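Local coordinates for protein origin of replication complex subunit 1B (Arabidopsis thaliana, PDB 5HH7) that reads the histone H3 tail through this BAH-PHD cassette and, as part of the origin recognition complex, binds replication origins and regulates transcription, at residues K12-N17 with K141-G146; R135-W140 with W149-W154; Y175-F180 with Y217-R222; K195-F200 with V210-Y215. One frame throughout, in Å; residues are numbered along the deposited sequence. Where two conformers were deposited one is given.

Interaction 1. Residues K12-N17 with K141-G146; sequences KRVYYN and KEVDDG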
# COMPACT_ATOMS: atom_id res chain seq x y z
N LYS A 12 -9.19 25.53 -20.25
CA LYS A 12 -8.01 24.74 -20.58
C LYS A 12 -8.06 23.40 -19.85
O LYS A 12 -7.45 22.42 -20.28
CB LYS A 12 -6.74 25.51 -20.21
CG LYS A 12 -5.47 25.01 -20.90
CD LYS A 12 -4.27 25.90 -20.60
CE LYS A 12 -4.55 27.35 -20.96
NZ LYS A 12 -5.10 27.50 -22.34
N ARG A 13 -8.82 23.37 -18.76
CA ARG A 13 -9.05 22.13 -18.01
C ARG A 13 -10.53 21.91 -17.72
O ARG A 13 -11.26 22.85 -17.40
CB ARG A 13 -8.28 22.15 -16.69
CG ARG A 13 -6.78 22.11 -16.80
CD ARG A 13 -6.16 22.05 -15.41
NE ARG A 13 -4.70 21.97 -15.44
CZ ARG A 13 -3.94 21.86 -14.36
NH1 ARG A 13 -4.51 21.81 -13.16
NH2 ARG A 13 -2.62 21.78 -14.46
N VAL A 14 -10.97 20.66 -17.82
CA VAL A 14 -12.30 20.28 -17.38
C VAL A 14 -12.17 19.31 -16.21
O VAL A 14 -11.73 18.17 -16.39
CB VAL A 14 -13.11 19.62 -18.51
CG1 VAL A 14 -14.46 19.13 -17.98
CG2 VAL A 14 -13.31 20.59 -19.66
N TYR A 15 -12.53 19.76 -15.02
CA TYR A 15 -12.39 18.95 -13.81
C TYR A 15 -13.56 18.00 -13.61
O TYR A 15 -14.70 18.32 -13.96
CB TYR A 15 -12.21 19.85 -12.58
CG TYR A 15 -10.84 20.46 -12.45
CD1 TYR A 15 -10.55 21.70 -12.99
CD2 TYR A 15 -9.82 19.78 -11.78
CE1 TYR A 15 -9.29 22.26 -12.87
CE2 TYR A 15 -8.56 20.34 -11.65
CZ TYR A 15 -8.30 21.58 -12.20
OH TYR A 15 -7.04 22.12 -12.08
N TYR A 16 -13.28 16.84 -13.04
CA TYR A 16 -14.29 15.82 -12.80
C TYR A 16 -14.24 15.31 -11.37
O TYR A 16 -13.16 15.25 -10.76
CB TYR A 16 -14.09 14.63 -13.74
CG TYR A 16 -14.31 14.93 -15.20
CD1 TYR A 16 -15.58 14.92 -15.75
CD2 TYR A 16 -13.24 15.21 -16.04
CE1 TYR A 16 -15.79 15.19 -17.08
CE2 TYR A 16 -13.44 15.48 -17.39
CZ TYR A 16 -14.72 15.47 -17.90
OH TYR A 16 -14.92 15.74 -19.23
N ASN A 17 -15.39 14.95 -10.82
CA ASN A 17 -15.42 14.27 -9.53
C ASN A 17 -14.95 12.83 -9.70
O ASN A 17 -14.28 12.28 -8.83
CB ASN A 17 -16.81 14.30 -8.92
CG ASN A 17 -16.92 13.44 -7.68
OD1 ASN A 17 -16.39 13.78 -6.62
ND2 ASN A 17 -17.59 12.30 -7.81
N LYS A 141 -9.52 16.58 -17.55
CA LYS A 141 -9.13 16.38 -18.93
C LYS A 141 -8.48 17.66 -19.42
O LYS A 141 -9.05 18.75 -19.30
CB LYS A 141 -10.35 16.04 -19.79
CG LYS A 141 -10.01 15.76 -21.24
CD LYS A 141 -11.25 15.34 -22.02
CE LYS A 141 -12.32 16.42 -22.01
NZ LYS A 141 -13.51 16.03 -22.81
N GLU A 142 -7.27 17.54 -19.95
CA GLU A 142 -6.57 18.68 -20.53
C GLU A 142 -7.23 19.02 -21.87
O GLU A 142 -7.29 18.18 -22.77
CB GLU A 142 -5.09 18.33 -20.72
CG GLU A 142 -4.20 19.51 -21.07
CD GLU A 142 -3.86 20.37 -19.87
OE1 GLU A 142 -4.03 19.90 -18.72
OE2 GLU A 142 -3.41 21.52 -20.07
N VAL A 143 -7.75 20.23 -21.99
CA VAL A 143 -8.52 20.63 -23.17
C VAL A 143 -7.70 20.62 -24.46
O VAL A 143 -8.20 20.23 -25.52
CB VAL A 143 -9.21 22.01 -22.96
CG1 VAL A 143 -9.74 22.56 -24.27
CG2 VAL A 143 -10.34 21.88 -21.94
N ASP A 144 -6.44 21.03 -24.37
CA ASP A 144 -5.58 21.12 -25.55
C ASP A 144 -5.38 19.79 -26.28
O ASP A 144 -5.31 19.76 -27.51
CB ASP A 144 -4.22 21.72 -25.19
CG ASP A 144 -4.31 23.19 -24.82
OD1 ASP A 144 -5.33 23.83 -25.15
OD2 ASP A 144 -3.35 23.71 -24.22
N ASP A 145 -5.29 18.69 -25.53
CA ASP A 145 -4.96 17.40 -26.12
C ASP A 145 -5.89 16.25 -25.73
O ASP A 145 -5.75 15.13 -26.22
CB ASP A 145 -3.51 17.03 -25.81
CG ASP A 145 -3.19 17.09 -24.33
OD1 ASP A 145 -4.12 16.99 -23.51
OD2 ASP A 145 -2.00 17.25 -23.98
N GLY A 146 -6.84 16.52 -24.83
CA GLY A 146 -7.79 15.51 -24.41
C GLY A 146 -7.22 14.49 -23.42
O GLY A 146 -7.89 13.52 -23.07
O HOH W 1 -3.63 22.91 -18.01
O HOH W 2 -1.21 20.19 -17.05
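At the edge of the Tyr-16 ring, in its plane, sits CB of Lys-141, 4.0 Å from CE2, and the lysine chain then crosses the phenol at a slant. The guanidinium of Arg-13 takes the hydroxyl of Tyr-15 at its edge, NH1 to OH 2.8 Å, while Glu-142 approaches the same group obliquely: NE to OE1 is a long salt bridge of 3.9 Å, with the two planes 72° apart. Water 1 accepts from Arg-13 NE and lies unusually close to Glu-142 OE2. A bend at chi2 (78°) brings the glutamate's carboxylate beside Arg-13; its OE1 is also hydrogen-bonded by Trp-140 NE1. On the other side of the strand pair, CG2 of Val-14 meets CG2 of Val-143 at 4.0 Å. Three backbone bonds hold the two chains together: Val-14 and Lys-141 exchange a pair, and Val-143 N gives a straight bond of 2.8 Å to Lys-12 O just where the second chain leaves its strand. This is an exposed antiparallel pairing, in which strand 13-16 lies against the end of strand 132-142. Strand 148-156 flanks 132-142, with Tyr-148 touching Lys-141 and Trp-149 touching Glu-142, and Asp-182 of strand 175-184 salt-bridges Arg-13.

Interaction 2. Residues R135-W140 with W149-W154; sequences RIDKLW and WIRARW
Trp-140 and Trp-149 face each other as an antiparallel hydrogen-bonded pair in the beta hairpin of strands 132-142 and 148-156, part of the BAH domain, and a classic beta bulge interrupts its regular pairing. At the bulge Asp-137 and Lys-138 both lie opposite Arg-151: Asp-137 N bonds Arg-151 O at 2.8 Å, nearly in line with the carbonyl, whereas the bond from Lys-138 N to that oxygen is weak. Regular pairing resumes on either side, Arg-135 with Arg-153 and Trp-140 with Trp-149. Asp-137 OD2 is met by Lys-138 NZ at 2.8 Å and, in one of two Arg-151 conformers, by NH1 at 3.0 Å from the opposite carboxylate face, which would probably stabilise its negative charge. That conformer runs alongside the aspartate and presents its guanidinium edge. Apolar packing occupies the other face of the sheet, where Ile-150 CG2 lies 3.8 Å from Leu-139 CD2 and also touches Ile-136 CG2; Phe-26 packs on Ile-136 and Leu-139. The two indole planes are within 6° of parallel but slid apart, with little overlap. With chi1 at 77°, Trp-140 swings its indole toward the partner strand, and Trp-149 CB sits over its six-membered ring, 3.6 Å from the centroid.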
# COMPACT_ATOMS: atom_id res chain seq x y z
N ARG A 135 -2.90 9.97 -2.98
CA ARG A 135 -4.33 10.17 -2.90
C ARG A 135 -4.74 11.11 -4.04
O ARG A 135 -4.05 12.09 -4.32
CB ARG A 135 -4.73 10.77 -1.55
CG ARG A 135 -6.16 11.27 -1.49
CD ARG A 135 -6.69 11.24 -0.07
NE ARG A 135 -6.93 9.87 0.38
CZ ARG A 135 -7.15 9.53 1.65
NH1 ARG A 135 -7.15 10.46 2.60
NH2 ARG A 135 -7.37 8.26 1.97
N ILE A 136 -5.84 10.79 -4.70
CA ILE A 136 -6.30 11.61 -5.81
C ILE A 136 -6.98 12.88 -5.31
O ILE A 136 -8.05 12.83 -4.70
CB ILE A 136 -7.24 10.83 -6.74
CG1 ILE A 136 -6.50 9.63 -7.34
CG2 ILE A 136 -7.74 11.74 -7.85
CD1 ILE A 136 -7.33 8.82 -8.32
N ASP A 137 -6.35 14.01 -5.56
CA ASP A 137 -6.85 15.30 -5.11
C ASP A 137 -7.81 15.89 -6.14
O ASP A 137 -8.89 16.38 -5.79
CB ASP A 137 -5.68 16.26 -4.87
CG ASP A 137 -6.11 17.57 -4.23
OD1 ASP A 137 -6.45 17.56 -3.03
OD2 ASP A 137 -6.11 18.60 -4.94
N LYS A 138 -7.41 15.84 -7.41
CA LYS A 138 -8.25 16.32 -8.50
C LYS A 138 -8.13 15.36 -9.69
O LYS A 138 -7.17 14.60 -9.78
CB LYS A 138 -7.81 17.72 -8.95
CG LYS A 138 -7.85 18.79 -7.87
CD LYS A 138 -9.28 19.15 -7.49
CE LYS A 138 -9.30 20.34 -6.55
NZ LYS A 138 -8.43 20.11 -5.36
N LEU A 139 -9.13 15.40 -10.57
CA LEU A 139 -9.06 14.72 -11.86
C LEU A 139 -9.52 15.69 -12.93
O LEU A 139 -10.50 16.41 -12.74
CB LEU A 139 -9.97 13.49 -11.88
CG LEU A 139 -9.72 12.34 -10.92
CD1 LEU A 139 -10.88 12.22 -9.94
CD2 LEU A 139 -9.52 11.03 -11.68
N TRP A 140 -8.82 15.71 -14.06
CA TRP A 140 -9.25 16.58 -15.16
C TRP A 140 -8.81 16.10 -16.53
O TRP A 140 -7.86 15.33 -16.67
CB TRP A 140 -8.79 18.02 -14.93
CG TRP A 140 -7.34 18.27 -15.24
CD1 TRP A 140 -6.81 18.65 -16.44
CD2 TRP A 140 -6.25 18.19 -14.32
NE1 TRP A 140 -5.44 18.79 -16.32
CE2 TRP A 140 -5.08 18.52 -15.03
CE3 TRP A 140 -6.14 17.87 -12.96
CZ2 TRP A 140 -3.82 18.54 -14.43
CZ3 TRP A 140 -4.89 17.89 -12.37
CH2 TRP A 140 -3.75 18.22 -13.10
N TRP A 149 -5.60 13.70 -16.49
CA TRP A 149 -4.59 13.91 -15.47
C TRP A 149 -5.22 13.82 -14.09
O TRP A 149 -6.44 13.91 -13.94
CB TRP A 149 -3.99 15.31 -15.59
CG TRP A 149 -3.11 15.56 -16.77
CD1 TRP A 149 -3.51 15.72 -18.07
CD2 TRP A 149 -1.69 15.73 -16.76
NE1 TRP A 149 -2.41 15.95 -18.87
CE2 TRP A 149 -1.29 15.97 -18.09
CE3 TRP A 149 -0.72 15.69 -15.75
CZ2 TRP A 149 0.05 16.17 -18.44
CZ3 TRP A 149 0.60 15.89 -16.10
CH2 TRP A 149 0.98 16.12 -17.43
N ILE A 150 -4.39 13.64 -13.07
CA ILE A 150 -4.81 13.83 -11.69
C ILE A 150 -3.87 14.79 -10.99
O ILE A 150 -2.73 14.97 -11.42
CB ILE A 150 -4.81 12.51 -10.88
CG1 ILE A 150 -3.39 11.93 -10.81
CG2 ILE A 150 -5.80 11.50 -11.44
CD1 ILE A 150 -3.21 10.84 -9.77
N ARG A 151 -4.34 15.43 -9.93
CA ARG A 151 -3.45 16.09 -8.99
C ARG A 151 -3.20 15.10 -7.87
O ARG A 151 -4.11 14.76 -7.12
CB ARG A 151 -4.07 17.38 -8.44
CG ARG A 151 -3.12 18.16 -7.53
CD ARG A 151 -3.67 19.52 -7.16
NE ARG A 151 -2.67 20.35 -6.48
CZ ARG A 151 -2.81 20.84 -5.26
NH1 ARG A 151 -3.92 20.61 -4.57
NH2 ARG A 151 -1.85 21.58 -4.72
N ALA A 152 -1.97 14.61 -7.78
CA ALA A 152 -1.62 13.60 -6.79
C ALA A 152 -1.13 14.24 -5.50
O ALA A 152 -0.33 15.17 -5.53
CB ALA A 152 -0.55 12.67 -7.35
N ARG A 153 -1.62 13.74 -4.37
CA ARG A 153 -1.08 14.11 -3.07
C ARG A 153 -0.29 12.92 -2.57
O ARG A 153 -0.86 11.88 -2.23
CB ARG A 153 -2.19 14.48 -2.09
CG ARG A 153 -1.67 15.03 -0.76
CD ARG A 153 -2.79 15.37 0.21
NE ARG A 153 -2.27 15.85 1.49
CZ ARG A 153 -3.02 16.18 2.53
NH1 ARG A 153 -4.35 16.10 2.45
NH2 ARG A 153 -2.46 16.60 3.66
N TRP A 154 1.03 13.07 -2.52
CA TRP A 154 1.92 11.93 -2.30
C TRP A 154 1.89 11.37 -0.88
O TRP A 154 1.90 12.12 0.10
CB TRP A 154 3.37 12.31 -2.64
CG TRP A 154 3.57 12.72 -4.07
CD1 TRP A 154 3.99 13.94 -4.51
CD2 TRP A 154 3.38 11.91 -5.23
NE1 TRP A 154 4.06 13.94 -5.89
CE2 TRP A 154 3.70 12.71 -6.36
CE3 TRP A 154 2.97 10.59 -5.44
CZ2 TRP A 154 3.61 12.23 -7.66
CZ3 TRP A 154 2.89 10.12 -6.74
CH2 TRP A 154 3.21 10.93 -7.83

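Interaction 3. Residues Y175-F180 with Y217-R222; sequences YLTNDF and YDVHWR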
# COMPACT_ATOMS: atom_id res chain seq x y z
N TYR A 175 2.72 7.97 5.57
CA TYR A 175 2.34 9.33 5.94
C TYR A 175 1.80 10.03 4.70
O TYR A 175 2.32 9.84 3.60
CB TYR A 175 3.55 10.12 6.43
CG TYR A 175 4.23 9.53 7.65
CD1 TYR A 175 3.49 9.08 8.73
CD2 TYR A 175 5.61 9.43 7.70
CE1 TYR A 175 4.11 8.55 9.85
CE2 TYR A 175 6.24 8.90 8.81
CZ TYR A 175 5.49 8.46 9.88
OH TYR A 175 6.13 7.93 10.98
N LEU A 176 0.75 10.83 4.87
CA LEU A 176 0.24 11.64 3.77
C LEU A 176 0.91 13.01 3.78
O LEU A 176 0.72 13.80 4.69
CB LEU A 176 -1.28 11.80 3.87
CG LEU A 176 -1.93 12.52 2.69
CD1 LEU A 176 -1.54 11.84 1.38
CD2 LEU A 176 -3.44 12.57 2.84
N THR A 177 1.72 13.29 2.76
CA THR A 177 2.48 14.53 2.75
C THR A 177 1.63 15.70 2.26
O THR A 177 0.49 15.52 1.83
CB THR A 177 3.71 14.44 1.84
OG1 THR A 177 3.30 14.47 0.47
CG2 THR A 177 4.48 13.15 2.12
N ASN A 178 2.21 16.89 2.32
CA ASN A 178 1.62 18.06 1.69
C ASN A 178 2.34 18.39 0.39
O ASN A 178 2.37 19.54 -0.05
CB ASN A 178 1.65 19.25 2.65
CG ASN A 178 0.80 19.02 3.89
OD1 ASN A 178 -0.27 18.42 3.81
ND2 ASN A 178 1.28 19.50 5.04
N ASP A 179 2.93 17.36 -0.22
CA ASP A 179 3.52 17.47 -1.55
C ASP A 179 2.48 17.07 -2.59
O ASP A 179 1.85 16.02 -2.47
CB ASP A 179 4.73 16.55 -1.67
CG ASP A 179 5.96 17.08 -0.95
OD1 ASP A 179 5.83 18.06 -0.18
OD2 ASP A 179 7.05 16.51 -1.15
N PHE A 180 2.31 17.91 -3.61
CA PHE A 180 1.36 17.64 -4.69
C PHE A 180 2.05 17.70 -6.05
O PHE A 180 3.05 18.40 -6.22
CB PHE A 180 0.22 18.65 -4.69
CG PHE A 180 -0.64 18.62 -3.45
CD1 PHE A 180 -0.22 19.24 -2.28
CD2 PHE A 180 -1.87 18.01 -3.47
CE1 PHE A 180 -1.01 19.23 -1.16
CE2 PHE A 180 -2.68 17.99 -2.35
CZ PHE A 180 -2.24 18.60 -1.19
N TYR A 217 2.08 14.40 7.08
CA TYR A 217 3.47 14.79 7.34
C TYR A 217 3.84 15.99 6.48
O TYR A 217 3.87 15.88 5.25
CB TYR A 217 4.41 13.63 7.03
CG TYR A 217 5.89 13.94 7.18
CD1 TYR A 217 6.42 14.28 8.42
CD2 TYR A 217 6.75 13.89 6.09
CE1 TYR A 217 7.78 14.56 8.57
CE2 TYR A 217 8.11 14.17 6.22
CZ TYR A 217 8.61 14.50 7.46
OH TYR A 217 9.96 14.77 7.61
N ASP A 218 4.12 17.12 7.10
CA ASP A 218 4.60 18.27 6.34
C ASP A 218 6.10 18.14 6.17
O ASP A 218 6.85 18.23 7.14
CB ASP A 218 4.25 19.59 7.01
CG ASP A 218 4.51 20.78 6.09
OD1 ASP A 218 5.66 21.27 6.06
OD2 ASP A 218 3.57 21.20 5.38
N VAL A 219 6.52 17.92 4.93
CA VAL A 219 7.92 17.65 4.63
C VAL A 219 8.83 18.85 4.93
O VAL A 219 9.97 18.67 5.34
CB VAL A 219 8.08 17.20 3.16
CG1 VAL A 219 9.54 16.93 2.82
CG2 VAL A 219 7.23 15.95 2.90
N HIS A 220 8.31 20.06 4.74
CA HIS A 220 9.09 21.27 5.01
C HIS A 220 9.32 21.49 6.50
O HIS A 220 10.44 21.80 6.92
CB HIS A 220 8.41 22.50 4.40
CG HIS A 220 8.54 22.60 2.91
ND1 HIS A 220 7.57 22.15 2.05
CD2 HIS A 220 9.54 23.09 2.14
CE1 HIS A 220 7.95 22.36 0.80
NE2 HIS A 220 9.15 22.93 0.83
N TRP A 221 8.26 21.36 7.29
CA TRP A 221 8.36 21.60 8.72
C TRP A 221 8.76 20.35 9.49
O TRP A 221 9.06 20.42 10.68
CB TRP A 221 7.04 22.16 9.27
CG TRP A 221 6.78 23.55 8.81
CD1 TRP A 221 5.79 23.96 7.95
CD2 TRP A 221 7.53 24.73 9.15
NE1 TRP A 221 5.88 25.32 7.75
CE2 TRP A 221 6.93 25.81 8.47
CE3 TRP A 221 8.64 24.96 9.95
CZ2 TRP A 221 7.41 27.11 8.59
CZ3 TRP A 221 9.12 26.26 10.07
CH2 TRP A 221 8.50 27.32 9.39
N ARG A 222 8.77 19.22 8.78
CA ARG A 222 9.08 17.92 9.38
C ARG A 222 8.22 17.69 10.61
O ARG A 222 8.71 17.33 11.68
CB ARG A 222 10.57 17.81 9.69
CG ARG A 222 11.41 17.81 8.42
CD ARG A 222 12.87 18.15 8.68
NE ARG A 222 13.61 18.22 7.43
CZ ARG A 222 14.88 18.63 7.33
NH1 ARG A 222 15.54 19.00 8.42
NH2 ARG A 222 15.47 18.66 6.15
O HOH W 3 4.79 18.28 2.51
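Strands 175-184 and 210-218 run parallel in the mixed sheet, and this contact lies where both chains leave that pairing, around Thr-177 and Tyr-217. Tyr-217 N bonds Leu-176 O at 2.8 Å, and Thr-177 CA makes a CA-H...O contact with Tyr-217 O. At the roots of the two side chains, CB of Tyr-175 meets CB of Tyr-217 at 3.7 Å; the two phenols meet obliquely, their planes 37° apart. Each chain then turns, and side chains shape both turns, within the BAH domain: Thr-177 OG1 accepts from Asp-179 N in an ST turn, and Asp-218 OD1 accepts from Trp-221 N in an Asx motif. A chi1 of 74° sets OG1 between the backbone N and the carbonyl carbon, where it can take that N-H, and it also hydrogen-bonds Trp-154 O of strand 148-156. Asp-218 OD2 is met on the anti side by Asn-178 ND2 at 2.9 Å, and ND2 also bonds Glu-216. The bond to Asp-218 is straight, with amide and carboxylate twisted 57° against each other. Water 3 accepts from the backbone N of Asn-178 and of Val-219 and donates to Asp-179 OD1. CG2 of Val-219 lies alongside Thr-177, 4.0 Å from its CB.

Interaction 4. Residues K195-F200 with V210-Y215; sequences KCPKEF and VFLCEY
Phe-200 and Leu-212 make the tight part of this contact. CB of Leu-212 sits over one face of the phenyl ring, 3.8 Å from its centroid and 17° off the normal, a CH-pi contact displaced toward the rim. With CG of Phe-200 anti to the backbone N (chi1 179°), the ring lies against the strand, its CE1 coming within 4.1 Å of Val-210 CG1. CD1 of Leu-212 lies 3.8 Å from Pro-197 CA, at the start of the short helix. Lys-195 fixes the backbones in parallel: its N gives to Phe-211 O at 2.7 Å and its O takes Cys-213 N at 2.9 Å, both bonds nearly straight. The segments belong to a beta-alpha-beta unit of the BAH domain, in which strand 188-195 passes through the weakly bonded helix 197-200 and a loop to strand 210-218. On the reverse of that strand the buried Phe-211 packs against helix 122-127. The outer side is more exposed, though close at one point: CG of Pro-197 crosses the extended Glu-214 chain at about a right angle, 3.5 Å from CD. The loose end is Lys-195, which touches Val-210 through its CG at 4.0 Å before the amine end leads away.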
# COMPACT_ATOMS: atom_id res chain seq x y z
N LYS A 195 -5.98 2.87 5.06
CA LYS A 195 -6.95 2.87 6.15
C LYS A 195 -6.55 3.82 7.28
O LYS A 195 -5.37 3.92 7.62
CB LYS A 195 -7.10 1.46 6.73
CG LYS A 195 -7.44 0.39 5.71
CD LYS A 195 -8.85 0.57 5.17
CE LYS A 195 -9.22 -0.54 4.21
NZ LYS A 195 -10.60 -0.39 3.68
N CYS A 196 -7.54 4.48 7.87
CA CYS A 196 -7.32 5.25 9.08
C CYS A 196 -7.14 4.24 10.22
O CYS A 196 -7.50 3.07 10.07
CB CYS A 196 -8.51 6.17 9.35
SG CYS A 196 -10.03 5.33 9.84
N PRO A 197 -6.57 4.68 11.36
CA PRO A 197 -6.28 3.75 12.46
C PRO A 197 -7.49 2.96 12.91
O PRO A 197 -7.36 1.78 13.24
CB PRO A 197 -5.81 4.67 13.59
CG PRO A 197 -5.31 5.86 12.92
CD PRO A 197 -6.13 6.05 11.68
N LYS A 198 -8.65 3.60 12.93
CA LYS A 198 -9.87 2.96 13.40
C LYS A 198 -10.30 1.77 12.55
O LYS A 198 -11.07 0.92 13.00
CB LYS A 198 -11.02 3.97 13.47
CG LYS A 198 -11.37 4.44 14.87
CD LYS A 198 -10.17 4.99 15.61
CE LYS A 198 -10.59 5.69 16.89
NZ LYS A 198 -11.53 6.83 16.65
N GLU A 199 -9.81 1.71 11.31
CA GLU A 199 -10.26 0.69 10.37
C GLU A 199 -9.15 -0.25 9.89
O GLU A 199 -9.42 -1.21 9.16
CB GLU A 199 -10.96 1.34 9.18
CG GLU A 199 -12.12 2.24 9.57
CD GLU A 199 -12.79 2.88 8.38
OE1 GLU A 199 -12.29 2.72 7.25
OE2 GLU A 199 -13.83 3.55 8.58
N PHE A 200 -7.92 0.02 10.30
CA PHE A 200 -6.78 -0.76 9.81
C PHE A 200 -6.79 -2.22 10.26
O PHE A 200 -6.63 -3.13 9.44
CB PHE A 200 -5.45 -0.10 10.17
CG PHE A 200 -4.24 -0.88 9.71
CD1 PHE A 200 -3.93 -0.95 8.36
CD2 PHE A 200 -3.44 -1.55 10.62
CE1 PHE A 200 -2.83 -1.68 7.93
CE2 PHE A 200 -2.34 -2.27 10.20
CZ PHE A 200 -2.03 -2.33 8.85
N VAL A 210 -3.18 -3.18 1.41
CA VAL A 210 -3.78 -2.45 2.52
C VAL A 210 -2.70 -1.75 3.34
O VAL A 210 -1.72 -2.38 3.77
CB VAL A 210 -4.59 -3.39 3.44
CG1 VAL A 210 -5.07 -2.65 4.68
CG2 VAL A 210 -5.76 -3.98 2.67
N PHE A 211 -2.87 -0.45 3.56
CA PHE A 211 -1.90 0.32 4.32
C PHE A 211 -2.57 1.13 5.42
O PHE A 211 -3.78 1.36 5.39
CB PHE A 211 -1.12 1.26 3.39
CG PHE A 211 -0.43 0.54 2.27
CD1 PHE A 211 0.83 -0.01 2.45
CD2 PHE A 211 -1.05 0.40 1.04
CE1 PHE A 211 1.46 -0.69 1.42
CE2 PHE A 211 -0.43 -0.28 0.01
CZ PHE A 211 0.83 -0.82 0.20
N LEU A 212 -1.76 1.55 6.38
CA LEU A 212 -2.22 2.39 7.48
C LEU A 212 -1.74 3.81 7.26
O LEU A 212 -0.58 4.03 6.94
CB LEU A 212 -1.65 1.87 8.80
CG LEU A 212 -1.71 2.85 9.98
CD1 LEU A 212 -3.13 3.02 10.46
CD2 LEU A 212 -0.79 2.40 11.13
N CYS A 213 -2.64 4.78 7.43
CA CYS A 213 -2.22 6.18 7.50
C CYS A 213 -2.98 6.92 8.58
O CYS A 213 -4.20 7.07 8.50
CB CYS A 213 -2.40 6.90 6.17
SG CYS A 213 -1.78 8.60 6.20
N GLU A 214 -2.25 7.38 9.60
CA GLU A 214 -2.84 8.15 10.68
C GLU A 214 -2.48 9.63 10.56
O GLU A 214 -3.25 10.50 10.96
CB GLU A 214 -2.37 7.61 12.03
CG GLU A 214 -2.91 8.39 13.23
CD GLU A 214 -2.77 7.62 14.54
OE1 GLU A 214 -2.03 6.62 14.56
OE2 GLU A 214 -3.40 8.02 15.54
N TYR A 215 -1.30 9.91 10.01
CA TYR A 215 -0.76 11.27 10.05
C TYR A 215 -0.52 11.92 8.70
O TYR A 215 -0.14 11.27 7.73
CB TYR A 215 0.56 11.31 10.82
CG TYR A 215 0.46 10.82 12.24
CD1 TYR A 215 0.02 11.65 13.26
CD2 TYR A 215 0.80 9.51 12.56
CE1 TYR A 215 -0.08 11.19 14.56
CE2 TYR A 215 0.71 9.04 13.85
CZ TYR A 215 0.27 9.89 14.84
OH TYR A 215 0.18 9.41 16.13

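In the fold
All four contacts reach one mixed sheet. Interactions 1 and 2 share strand 132-142, with centres 13 Å apart; Tyr-16 N probably bonds Leu-139 O at 2.8 Å, and the Arg-13 guanidinium makes a cation-pi contact with Trp-140. Strand 175-184 lies beside 148-156 and joins interaction 2 to interaction 3, whose centres are 16 Å apart: Arg-153 NE reaches Thr-177 O at 2.8 Å. Interactions 3 and 4 share strand 210-218, and interaction 4 is nested within the chain loop that interaction 3 closes. Interaction 1 lies about 32 Å from interaction 4, centre to centre. In interaction 4, Val-210 packs on a basic side chain of the bound H3 peptide, close in sequence to the histone-binding region 203-208.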